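Local structure of CymD (Pseudomonas putida, 6Z34) at residues 32-37 / 221-226; 54-59 / 422-427; 236-241 / 282-287; 356-361 / 378-383. The protein is an outer-membrane channel of the FadL family for monoaromatic hydrocarbons, which it probably passes by lateral diffusion during biodegradation. All coordinates share one frame; numbering follows the deposited sequence.

Contact 1 (32-37 / 221-226)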
loop_
_atom_site.group_PDB
_atom_site.type_symbol
_atom_site.label_atom_id
_atom_site.label_comp_id
_atom_site.label_asym_id
_atom_site.label_seq_id
_atom_site.Cartn_x
_atom_site.Cartn_y
_atom_site.Cartn_z
ATOM N N LEU A 32 6.581 7.085 6.083
ATOM C CA LEU A 32 5.753 6.989 7.281
ATOM C C LEU A 32 5.695 8.364 7.918
ATOM O O LEU A 32 4.840 9.191 7.561
ATOM C CB LEU A 32 6.284 5.943 8.259
ATOM C CG LEU A 32 5.152 5.370 9.129
ATOM C CD1 LEU A 32 5.405 3.902 9.426
ATOM C CD2 LEU A 32 4.918 6.150 10.419
ATOM N N ASN A 33 6.614 8.638 8.836
ATOM C CA ASN A 33 6.744 9.987 9.379
ATOM C C ASN A 33 8.119 10.496 8.984
ATOM O O ASN A 33 9.138 10.115 9.593
ATOM C CB ASN A 33 6.536 10.028 10.893
ATOM C CG ASN A 33 6.625 11.458 11.464
ATOM O OD1 ASN A 33 6.712 12.453 10.713
ATOM N ND2 ASN A 33 6.600 11.565 12.794
ATOM N N PRO A 34 8.203 11.330 7.950
ATOM C CA PRO A 34 9.513 11.830 7.514
ATOM C C PRO A 34 10.240 12.648 8.571
ATOM O O PRO A 34 11.458 12.819 8.457
ATOM C CB PRO A 34 9.177 12.672 6.272
ATOM C CG PRO A 34 7.684 12.806 6.250
ATOM C CD PRO A 34 7.119 11.673 7.015
ATOM N N ALA A 35 9.557 13.128 9.617
ATOM C CA ALA A 35 10.278 13.822 10.683
ATOM C C ALA A 35 11.298 12.907 11.341
ATOM O O ALA A 35 12.301 13.394 11.879
ATOM C CB ALA A 35 9.309 14.373 11.734
ATOM N N THR A 36 11.098 11.577 11.270
ATOM C CA THR A 36 12.040 10.683 11.946
ATOM C C THR A 36 13.388 10.611 11.241
ATOM O O THR A 36 14.340 10.077 11.819
ATOM C CB THR A 36 11.485 9.264 12.088
ATOM O OG1 THR A 36 11.163 8.734 10.801
ATOM C CG2 THR A 36 10.238 9.231 13.050
ATOM N N LEU A 37 13.485 11.117 10.007
ATOM C CA LEU A 37 14.755 11.104 9.296
ATOM C C LEU A 37 15.821 11.938 9.985
ATOM O O LEU A 37 17.007 11.652 9.810
ATOM C CB LEU A 37 14.563 11.607 7.873
ATOM C CG LEU A 37 13.583 10.784 7.055
ATOM C CD1 LEU A 37 13.272 11.531 5.773
ATOM C CD2 LEU A 37 14.183 9.401 6.811
ATOM N N GLY A 221 0.616 12.151 -4.117
ATOM C CA GLY A 221 0.305 12.032 -2.703
ATOM C C GLY A 221 1.321 12.730 -1.802
ATOM O O GLY A 221 2.122 13.552 -2.268
ATOM N N GLY A 222 1.312 12.424 -0.516
ATOM C CA GLY A 222 2.264 13.052 0.375
ATOM C C GLY A 222 1.837 12.910 1.818
ATOM O O GLY A 222 0.768 12.368 2.132
ATOM N N ARG A 223 2.712 13.412 2.696
ATOM C CA ARG A 223 2.520 13.352 4.136
ATOM C C ARG A 223 3.244 14.517 4.798
ATOM O O ARG A 223 4.184 15.086 4.240
ATOM C CB ARG A 223 3.009 12.011 4.706
ATOM C CG ARG A 223 4.463 11.652 4.406
ATOM C CD ARG A 223 4.659 10.155 4.418
ATOM N NE ARG A 223 3.750 9.594 3.441
ATOM C CZ ARG A 223 4.053 9.477 2.159
ATOM N NH1 ARG A 223 5.259 9.853 1.738
ATOM N NH2 ARG A 223 3.149 9.012 1.304
ATOM N N LEU A 224 2.784 14.861 6.005
ATOM C CA LEU A 224 3.294 15.979 6.793
ATOM C C LEU A 224 3.279 15.557 8.257
ATOM O O LEU A 224 2.208 15.278 8.802
ATOM C CB LEU A 224 2.440 17.234 6.593
ATOM C CG LEU A 224 2.892 18.445 7.430
ATOM C CD1 LEU A 224 4.388 18.839 7.166
ATOM C CD2 LEU A 224 1.958 19.633 7.234
ATOM N N GLY A 225 4.454 15.492 8.896
ATOM C CA GLY A 225 4.548 14.948 10.234
ATOM C C GLY A 225 5.510 15.734 11.103
ATOM O O GLY A 225 6.206 16.631 10.636
ATOM N N LEU A 226 5.530 15.379 12.387
ATOM C CA LEU A 226 6.478 15.962 13.332
ATOM C C LEU A 226 6.818 14.937 14.405
ATOM O O LEU A 226 6.112 13.943 14.583
ATOM C CB LEU A 226 5.951 17.253 13.973
ATOM C CG LEU A 226 4.724 17.158 14.891
ATOM C CD1 LEU A 226 5.104 16.902 16.337
ATOM C CD2 LEU A 226 3.882 18.414 14.802
#
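Asn33 and Ala35 lie over Gly225 and Leu226, where residues 32-35 run 43° from the direction of residues 223-226, with CA atoms of Ala35 and Leu226 5.1 Å apart. From Pro34 on the chain is in a 3-10 segment. Asn33 carries the polar part of the contact. Its CG is anti to the backbone N (chi1 -178°), which sends the amide down to the strand. ND2 donates to Leu226 O at 3.0 Å. The acceptor lies close to the amide plane, but the donor stands well above the carbonyl plane of Leu226. ND2 also bonds Ala21 O. OD1 accepts from Ala35 N at 3.1 Å and closes an Asx turn. The same oxygen rests 3.3 Å from Gly225 CA, and any CB on Gly225 would run into it. With an alanine here in place of Asn33, Leu226 O would probably lose this donor from the loop, and Ala35 N its acceptor in the turn. Ala35 CB packs on Leu226 CA at 3.6 Å. Pro34 CD meets Arg223 CG at 3.7 Å. Arg223 CD passes 3.3 Å from Leu32 O. The arginine chain bends at chi3 (57°), about the CG-CD bond, and the guanidinium forms a salt bridge with Asp158 and a hydrogen bond to Asn241 OD1. The loop belongs to the N-terminal plug that precedes the first barrel strand, and the strand is barrel wall. The buried polar groups of Asn33 and Arg223 are therefore matched by specific partners, and plug meets wall here through directed bonds as well as apolar contact.

Contact 2 (54-59 / 422-427)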
loop_
_atom_site.group_PDB
_atom_site.type_symbol
_atom_site.label_atom_id
_atom_site.label_comp_id
_atom_site.label_asym_id
_atom_site.label_seq_id
_atom_site.Cartn_x
_atom_site.Cartn_y
_atom_site.Cartn_z
ATOM N N THR A 54 3.720 -13.823 0.342
ATOM C CA THR A 54 2.989 -15.018 -0.047
ATOM C C THR A 54 1.699 -15.091 0.760
ATOM O O THR A 54 1.706 -14.882 1.979
ATOM C CB THR A 54 3.825 -16.276 0.182
ATOM O OG1 THR A 54 4.328 -16.271 1.524
ATOM C CG2 THR A 54 4.991 -16.315 -0.798
ATOM N N ALA A 55 0.597 -15.382 0.084
ATOM C CA ALA A 55 -0.702 -15.423 0.731
ATOM C C ALA A 55 -1.367 -16.771 0.496
ATOM O O ALA A 55 -0.995 -17.523 -0.408
ATOM C CB ALA A 55 -1.604 -14.296 0.231
ATOM N N GLU A 56 -2.358 -17.066 1.337
ATOM C CA GLU A 56 -3.107 -18.313 1.277
ATOM C C GLU A 56 -4.524 -18.024 1.741
ATOM O O GLU A 56 -4.732 -17.222 2.653
ATOM C CB GLU A 56 -2.478 -19.406 2.155
ATOM C CG GLU A 56 -3.483 -20.399 2.743
ATOM C CD GLU A 56 -2.968 -21.106 3.983
ATOM O OE1 GLU A 56 -1.731 -21.219 4.144
ATOM O OE2 GLU A 56 -3.804 -21.549 4.798
ATOM N N LEU A 57 -5.497 -18.676 1.120
ATOM C CA LEU A 57 -6.887 -18.416 1.454
ATOM C C LEU A 57 -7.634 -19.735 1.529
ATOM O O LEU A 57 -7.711 -20.464 0.537
ATOM C CB LEU A 57 -7.514 -17.470 0.429
ATOM C CG LEU A 57 -9.014 -17.460 0.234
ATOM C CD1 LEU A 57 -9.701 -17.142 1.546
ATOM C CD2 LEU A 57 -9.327 -16.387 -0.790
ATOM N N GLU A 58 -8.180 -20.030 2.710
ATOM C CA GLU A 58 -8.903 -21.268 2.979
ATOM C C GLU A 58 -10.395 -21.073 2.739
ATOM O O GLU A 58 -10.962 -20.039 3.113
ATOM C CB GLU A 58 -8.662 -21.715 4.425
ATOM C CG GLU A 58 -7.191 -21.900 4.801
ATOM C CD GLU A 58 -6.717 -20.894 5.841
ATOM O OE1 GLU A 58 -6.713 -21.242 7.042
ATOM O OE2 GLU A 58 -6.333 -19.761 5.464
ATOM N N VAL A 59 -11.021 -22.083 2.128
ATOM C CA VAL A 59 -12.452 -22.085 1.774
ATOM C C VAL A 59 -12.971 -20.707 1.364
ATOM O O VAL A 59 -13.696 -20.566 0.381
ATOM C CB VAL A 59 -13.316 -22.657 2.926
ATOM C CG1 VAL A 59 -14.798 -22.607 2.565
ATOM C CG2 VAL A 59 -12.901 -24.084 3.262
ATOM N N SER A 422 -10.931 -18.087 5.687
ATOM C CA SER A 422 -9.718 -17.942 6.475
ATOM C C SER A 422 -8.613 -17.432 5.565
ATOM O O SER A 422 -8.423 -17.955 4.462
ATOM C CB SER A 422 -9.328 -19.270 7.129
ATOM O OG SER A 422 -8.161 -19.127 7.917
ATOM N N HIS A 423 -7.893 -16.408 6.019
ATOM C CA HIS A 423 -6.887 -15.741 5.203
ATOM C C HIS A 423 -5.574 -15.683 5.968
ATOM O O HIS A 423 -5.523 -15.132 7.071
ATOM C CB HIS A 423 -7.346 -14.334 4.813
ATOM C CG HIS A 423 -6.497 -13.696 3.761
ATOM N ND1 HIS A 423 -5.766 -14.429 2.851
ATOM C CD2 HIS A 423 -6.246 -12.394 3.485
ATOM C CE1 HIS A 423 -5.106 -13.607 2.054
ATOM N NE2 HIS A 423 -5.378 -12.367 2.420
ATOM N N SER A 424 -4.519 -16.243 5.378
ATOM C CA SER A 424 -3.198 -16.316 5.988
ATOM C C SER A 424 -2.170 -15.655 5.073
ATOM O O SER A 424 -2.175 -15.861 3.854
ATOM C CB SER A 424 -2.816 -17.776 6.266
ATOM O OG SER A 424 -1.437 -17.912 6.550
ATOM N N GLN A 425 -1.282 -14.856 5.655
ATOM C CA GLN A 425 -0.362 -14.085 4.834
ATOM C C GLN A 425 0.967 -13.911 5.553
ATOM O O GLN A 425 1.000 -13.537 6.731
ATOM C CB GLN A 425 -0.968 -12.727 4.489
ATOM C CG GLN A 425 -0.064 -11.851 3.677
ATOM C CD GLN A 425 -0.639 -10.470 3.476
ATOM O OE1 GLN A 425 -0.299 -9.526 4.203
ATOM N NE2 GLN A 425 -1.517 -10.337 2.483
ATOM N N ILE A 426 2.055 -14.175 4.830
ATOM C CA ILE A 426 3.411 -14.082 5.356
ATOM C C ILE A 426 4.173 -13.064 4.524
ATOM O O ILE A 426 4.286 -13.207 3.298
ATOM C CB ILE A 426 4.122 -15.443 5.335
ATOM C CG1 ILE A 426 3.438 -16.412 6.298
ATOM C CG2 ILE A 426 5.589 -15.278 5.672
ATOM C CD1 ILE A 426 4.156 -17.730 6.457
ATOM N N VAL A 427 4.704 -12.045 5.188
ATOM C CA VAL A 427 5.455 -10.979 4.543
ATOM C C VAL A 427 6.887 -11.076 5.051
ATOM O O VAL A 427 7.151 -10.851 6.242
ATOM C CB VAL A 427 4.863 -9.597 4.844
ATOM C CG1 VAL A 427 5.688 -8.506 4.172
ATOM C CG2 VAL A 427 3.425 -9.533 4.395
#
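Barrel closure is made here: Thr54 to Glu58, at the end of the first barrel strand, pair antiparallel with Ser422 to Ile426, at the start of the last one. The segment axes come within 4.7 Å at 169°. Thr54-Ile426, Glu56-Ser424 and Glu58-Ser422 are the hydrogen-bonded pairs. Glu56 O takes two donors from opposite faces of its plane. One is Ser424 N at 2.9 Å. The other is His423 ND1 at 3.0 Å, with the oxygen near the ring plane, so the imidazole is tied to the neighbouring backbone. The Glu58 chain bends at chi2 (114°) and folds back over Ser422. Ser422 OG donates to Glu58 OE1 at 2.7 Å, reaching it from above the carboxylate plane. Glu58 OE2 lies close to two acceptors, Glu56 OE2 at 3.2 Å and Ser422 O at 2.9 Å, which may favour a proton on Glu58. Leu57 CD1 sits 3.3 Å from Ser422 O. Thr54 and Ile426 stand side by side, OG1 to CB 3.9 Å. On its far side the last strand is bonded to strand 393-404. Joining the first and last strands in this antiparallel way is typical of outer-membrane beta barrels, here the 14-stranded barrel of the FadL family.

Contact 3 (236-241 / 282-287)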
loop_
_atom_site.group_PDB
_atom_site.type_symbol
_atom_site.label_atom_id
_atom_site.label_comp_id
_atom_site.label_asym_id
_atom_site.label_seq_id
_atom_site.Cartn_x
_atom_site.Cartn_y
_atom_site.Cartn_z
ATOM N N VAL A 236 7.393 11.598 21.043
ATOM C CA VAL A 236 6.061 11.432 20.484
ATOM C C VAL A 236 6.092 11.923 19.037
ATOM O O VAL A 236 6.853 12.835 18.688
ATOM C CB VAL A 236 4.999 12.161 21.347
ATOM C CG1 VAL A 236 5.259 13.640 21.406
ATOM C CG2 VAL A 236 3.612 11.903 20.819
ATOM N N GLY A 237 5.306 11.271 18.184
ATOM C CA GLY A 237 5.306 11.571 16.761
ATOM C C GLY A 237 3.902 11.539 16.189
ATOM O O GLY A 237 3.045 10.756 16.616
ATOM N N ILE A 238 3.668 12.413 15.216
ATOM C CA ILE A 238 2.362 12.517 14.571
ATOM C C ILE A 238 2.588 12.804 13.096
ATOM O O ILE A 238 3.396 13.671 12.741
ATOM C CB ILE A 238 1.480 13.615 15.223
ATOM C CG1 ILE A 238 0.154 13.778 14.495
ATOM C CG2 ILE A 238 2.118 14.962 15.177
ATOM C CD1 ILE A 238 -0.818 12.697 14.773
ATOM N N VAL A 239 1.885 12.070 12.229
ATOM C CA VAL A 239 1.991 12.314 10.794
ATOM C C VAL A 239 0.619 12.184 10.157
ATOM O O VAL A 239 -0.127 11.239 10.432
ATOM C CB VAL A 239 3.018 11.381 10.103
ATOM C CG1 VAL A 239 2.670 9.916 10.306
ATOM C CG2 VAL A 239 3.102 11.709 8.614
ATOM N N TYR A 240 0.293 13.147 9.302
ATOM C CA TYR A 240 -0.900 13.099 8.475
ATOM C C TYR A 240 -0.520 12.760 7.038
ATOM O O TYR A 240 0.282 13.460 6.410
ATOM C CB TYR A 240 -1.655 14.420 8.528
ATOM C CG TYR A 240 -2.991 14.364 7.817
ATOM C CD1 TYR A 240 -4.087 13.731 8.398
ATOM C CD2 TYR A 240 -3.161 14.960 6.571
ATOM C CE1 TYR A 240 -5.326 13.693 7.751
ATOM C CE2 TYR A 240 -4.391 14.929 5.921
ATOM C CZ TYR A 240 -5.464 14.295 6.511
ATOM O OH TYR A 240 -6.662 14.285 5.842
ATOM N N ASN A 241 -1.115 11.696 6.519
ATOM C CA ASN A 241 -0.872 11.235 5.162
ATOM C C ASN A 241 -2.010 11.735 4.277
ATOM O O ASN A 241 -3.184 11.525 4.592
ATOM C CB ASN A 241 -0.770 9.712 5.156
ATOM C CG ASN A 241 -0.037 9.186 3.958
ATOM O OD1 ASN A 241 1.097 8.734 4.077
ATOM N ND2 ASN A 241 -0.681 9.216 2.794
ATOM N N LEU A 282 -4.062 9.245 9.513
ATOM C CA LEU A 282 -3.438 9.947 10.617
ATOM C C LEU A 282 -2.787 8.902 11.498
ATOM O O LEU A 282 -3.451 7.947 11.913
ATOM C CB LEU A 282 -4.464 10.763 11.405
ATOM C CG LEU A 282 -3.882 11.581 12.563
ATOM C CD1 LEU A 282 -3.038 12.764 12.054
ATOM C CD2 LEU A 282 -4.995 12.057 13.481
ATOM N N VAL A 283 -1.489 9.069 11.759
ATOM C CA VAL A 283 -0.741 8.179 12.638
ATOM C C VAL A 283 -0.195 8.998 13.795
ATOM O O VAL A 283 0.521 9.985 13.583
ATOM C CB VAL A 283 0.403 7.477 11.899
ATOM C CG1 VAL A 283 1.108 6.509 12.836
ATOM C CG2 VAL A 283 -0.126 6.770 10.661
ATOM N N ALA A 284 -0.524 8.589 15.011
ATOM C CA ALA A 284 0.045 9.154 16.222
ATOM C C ALA A 284 0.727 8.038 16.994
ATOM O O ALA A 284 0.213 6.912 17.062
ATOM C CB ALA A 284 -1.021 9.813 17.095
ATOM N N GLY A 285 1.890 8.343 17.564
ATOM C CA GLY A 285 2.592 7.277 18.248
ATOM C C GLY A 285 3.666 7.794 19.179
ATOM O O GLY A 285 3.926 8.999 19.281
ATOM N N ILE A 286 4.303 6.848 19.851
ATOM C CA ILE A 286 5.250 7.169 20.899
ATOM C C ILE A 286 6.343 6.115 20.887
ATOM O O ILE A 286 6.098 4.944 20.572
ATOM C CB ILE A 286 4.530 7.247 22.261
ATOM C CG1 ILE A 286 5.512 7.388 23.407
ATOM C CG2 ILE A 286 3.729 6.021 22.475
ATOM C CD1 ILE A 286 4.801 7.568 24.726
ATOM N N SER A 287 7.567 6.563 21.190
ATOM C CA SER A 287 8.733 5.711 21.372
ATOM C C SER A 287 9.362 5.991 22.733
ATOM O O SER A 287 9.567 7.153 23.102
ATOM C CB SER A 287 9.777 5.958 20.289
ATOM O OG SER A 287 10.867 5.080 20.471
#
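Val236 begins the pairing by laying CG2, anti to its backbone N, 3.3 Å from Gly285 O. Gly237 comes next, facing Gly285 in a hydrogen-bonded pair. Gly237 N donates to Gly285 O at 2.9 Å, and Gly285 N returns a bond to Gly237 O at 2.8 Å. Ile238 is the main apolar link. Its CG1 branch swings across to strand 282-287 (chi1 177°, chi2 75°). There CD1 touches Leu282 CD1 at 3.5 Å and Ala284 CB at 3.7 Å, and it also lies over Val283 O. Cutting Ile238 back to an alanine is likely to open a gap beside Leu282 CD1 and Ala284 CB and leave Val283 O less covered. These are adjacent antiparallel wall strands of the FadL-type barrel, although the chain makes a long excursion through strand 265-273 between them. Ile238 lies on the face turned away from the N-terminal plug, where apolar residues may meet lipid. Val239 lies on the other face, towards the plug, and touches Asn33. Val239 N donates to Val283 O at 2.8 Å. The two valines stand side by side, with CG1 of Val239 3.7 Å from CB of Val283. Val283 in turn reaches Ala21 of the plug. Tyr240 returns to the face of Ile238. Leu282 CD1 meets its ring at the edge, in plane, 3.9 Å from CD1 of Tyr240, and the two side chains cross at about a right angle.

Contact 4 (356-361 / 378-383)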
loop_
_atom_site.group_PDB
_atom_site.type_symbol
_atom_site.label_atom_id
_atom_site.label_comp_id
_atom_site.label_asym_id
_atom_site.label_seq_id
_atom_site.Cartn_x
_atom_site.Cartn_y
_atom_site.Cartn_z
ATOM N N GLY A 356 6.850 -7.678 17.320
ATOM C CA GLY A 356 5.734 -6.752 17.272
ATOM C C GLY A 356 4.395 -7.434 17.115
ATOM O O GLY A 356 4.307 -8.601 16.721
ATOM N N VAL A 357 3.344 -6.674 17.425
ATOM C CA VAL A 357 1.966 -7.102 17.262
ATOM C C VAL A 357 1.217 -6.017 16.508
ATOM O O VAL A 357 1.398 -4.822 16.767
ATOM C CB VAL A 357 1.286 -7.382 18.616
ATOM C CG1 VAL A 357 -0.151 -7.800 18.407
ATOM C CG2 VAL A 357 2.026 -8.460 19.364
ATOM N N HIS A 358 0.347 -6.437 15.601
ATOM C CA HIS A 358 -0.403 -5.533 14.748
ATOM C C HIS A 358 -1.880 -5.913 14.808
ATOM O O HIS A 358 -2.217 -7.100 14.741
ATOM C CB HIS A 358 0.163 -5.623 13.336
ATOM C CG HIS A 358 -0.566 -4.802 12.334
ATOM N ND1 HIS A 358 -1.552 -5.320 11.525
ATOM C CD2 HIS A 358 -0.452 -3.496 12.006
ATOM C CE1 HIS A 358 -2.015 -4.366 10.739
ATOM N NE2 HIS A 358 -1.359 -3.253 11.005
ATOM N N TYR A 359 -2.758 -4.917 14.957
ATOM C CA TYR A 359 -4.199 -5.159 15.080
ATOM C C TYR A 359 -4.950 -4.077 14.315
ATOM O O TYR A 359 -4.892 -2.894 14.675
ATOM C CB TYR A 359 -4.641 -5.187 16.543
ATOM C CG TYR A 359 -6.139 -5.356 16.766
ATOM C CD1 TYR A 359 -7.009 -4.264 16.704
ATOM C CD2 TYR A 359 -6.680 -6.598 17.061
ATOM C CE1 TYR A 359 -8.362 -4.412 16.921
ATOM C CE2 TYR A 359 -8.037 -6.752 17.275
ATOM C CZ TYR A 359 -8.868 -5.660 17.200
ATOM O OH TYR A 359 -10.215 -5.829 17.408
ATOM N N ALA A 360 -5.673 -4.489 13.279
ATOM C CA ALA A 360 -6.449 -3.593 12.434
ATOM C C ALA A 360 -7.925 -3.969 12.514
ATOM O O ALA A 360 -8.280 -5.152 12.508
ATOM C CB ALA A 360 -5.965 -3.654 10.991
ATOM N N GLN A 361 -8.784 -2.960 12.599
ATOM C CA GLN A 361 -10.208 -3.189 12.784
ATOM C C GLN A 361 -10.969 -1.966 12.300
ATOM O O GLN A 361 -10.471 -0.840 12.383
ATOM C CB GLN A 361 -10.529 -3.474 14.256
ATOM C CG GLN A 361 -11.999 -3.523 14.594
ATOM C CD GLN A 361 -12.690 -4.689 13.932
ATOM O OE1 GLN A 361 -13.064 -4.628 12.759
ATOM N NE2 GLN A 361 -12.852 -5.770 14.682
ATOM N N THR A 378 -8.231 -7.976 11.691
ATOM C CA THR A 378 -7.045 -8.671 11.224
ATOM C C THR A 378 -5.931 -8.459 12.237
ATOM O O THR A 378 -5.702 -7.331 12.681
ATOM C CB THR A 378 -6.631 -8.200 9.833
ATOM O OG1 THR A 378 -5.304 -8.664 9.545
ATOM C CG2 THR A 378 -6.698 -6.693 9.726
ATOM N N THR A 379 -5.291 -9.548 12.644
ATOM C CA THR A 379 -4.185 -9.505 13.587
ATOM C C THR A 379 -2.927 -10.037 12.913
ATOM O O THR A 379 -2.992 -10.927 12.060
ATOM C CB THR A 379 -4.472 -10.331 14.837
ATOM O OG1 THR A 379 -4.661 -11.701 14.463
ATOM C CG2 THR A 379 -5.737 -9.824 15.564
ATOM N N SER A 380 -1.776 -9.485 13.288
ATOM C CA SER A 380 -0.529 -10.010 12.757
ATOM C C SER A 380 0.543 -9.947 13.831
ATOM O O SER A 380 0.564 -9.023 14.646
ATOM C CB SER A 380 -0.089 -9.252 11.502
ATOM O OG SER A 380 0.791 -8.200 11.821
ATOM N N LEU A 381 1.396 -10.968 13.845
ATOM C CA LEU A 381 2.553 -11.059 14.721
ATOM C C LEU A 381 3.818 -10.953 13.874
ATOM O O LEU A 381 3.875 -11.495 12.765
ATOM C CB LEU A 381 2.561 -12.379 15.489
ATOM C CG LEU A 381 1.635 -12.586 16.692
ATOM C CD1 LEU A 381 1.928 -11.577 17.787
ATOM C CD2 LEU A 381 0.161 -12.538 16.291
ATOM N N SER A 382 4.841 -10.274 14.397
ATOM C CA SER A 382 6.059 -10.036 13.632
ATOM C C SER A 382 7.305 -10.216 14.493
ATOM O O SER A 382 7.276 -10.095 15.725
ATOM C CB SER A 382 6.063 -8.638 13.011
ATOM O OG SER A 382 5.876 -7.643 14.000
ATOM N N GLY A 383 8.413 -10.513 13.808
ATOM C CA GLY A 383 9.731 -10.545 14.408
ATOM C C GLY A 383 10.762 -10.144 13.375
ATOM O O GLY A 383 10.483 -10.089 12.172
#
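His358 overlaps Ser380 through its CB, which lies only 3.1 Å from Ser380 OG. That hydroxyl oxygen also approaches the imidazole obliquely, 3.7 Å from ND1 of His358. Below the side chains the two residues form a hydrogen-bonded antiparallel pair, His358 N to Ser380 O 2.8 Å. Gly356 with Ser382 and Ala360 with Thr378 are paired in the same way. The packing of Ala360 is tight, its CB 3.4 Å from Thr378 CG2. The Thr378 methyl takes the place between backbone N and carbonyl carbon (OG1 chi1 166°), which brings it over Ala360. Gly356 leaves room for the Ser382 hydroxyl, whose OG is 3.4 Å from Gly356 CA. A CB at Gly356 would clash with it. The other face is more exposed. There Val357 and Leu381 lie side by side, CG2 to CD1 3.5 Å, another close fit. Tyr359 crosses Thr379 obliquely, with CD2 of the ring 3.7 Å from CG2 of Thr379. Val357, Tyr359, Thr379 and Leu381 thus lie on the outer face, while His358 and Ser380 are buried. Strand 351-362 is bonded on its far side to strand 336-347, and strand 378-388 to strand 393-404. On the buried face His358 touches Leu6, Val338 and Ser340, and Ser382 lies beside the end of helix 10-15 in the N-terminal plug.

Overall arrangement
From the N terminus, the plug segment 32-37 comes first, and contact 1 closes when the chain reaches residues 221-226. Before that, segment 54-59 has opened contact 2, so the two contacts cross along the chain. Their centres are 31 Å apart, on opposite sides of the chain's centre. Contact 3 and then contact 4 open and close in series, both within the span of contact 2. Only when strand 422-427 returns to the first strand does contact 2 close the barrel. Contact 1 ties the N-terminal plug to the wall. It touches contact 3 through the neighbouring strands 198-229 and 234-259. Contacts 3 and 4 each tie a pair of adjacent wall strands.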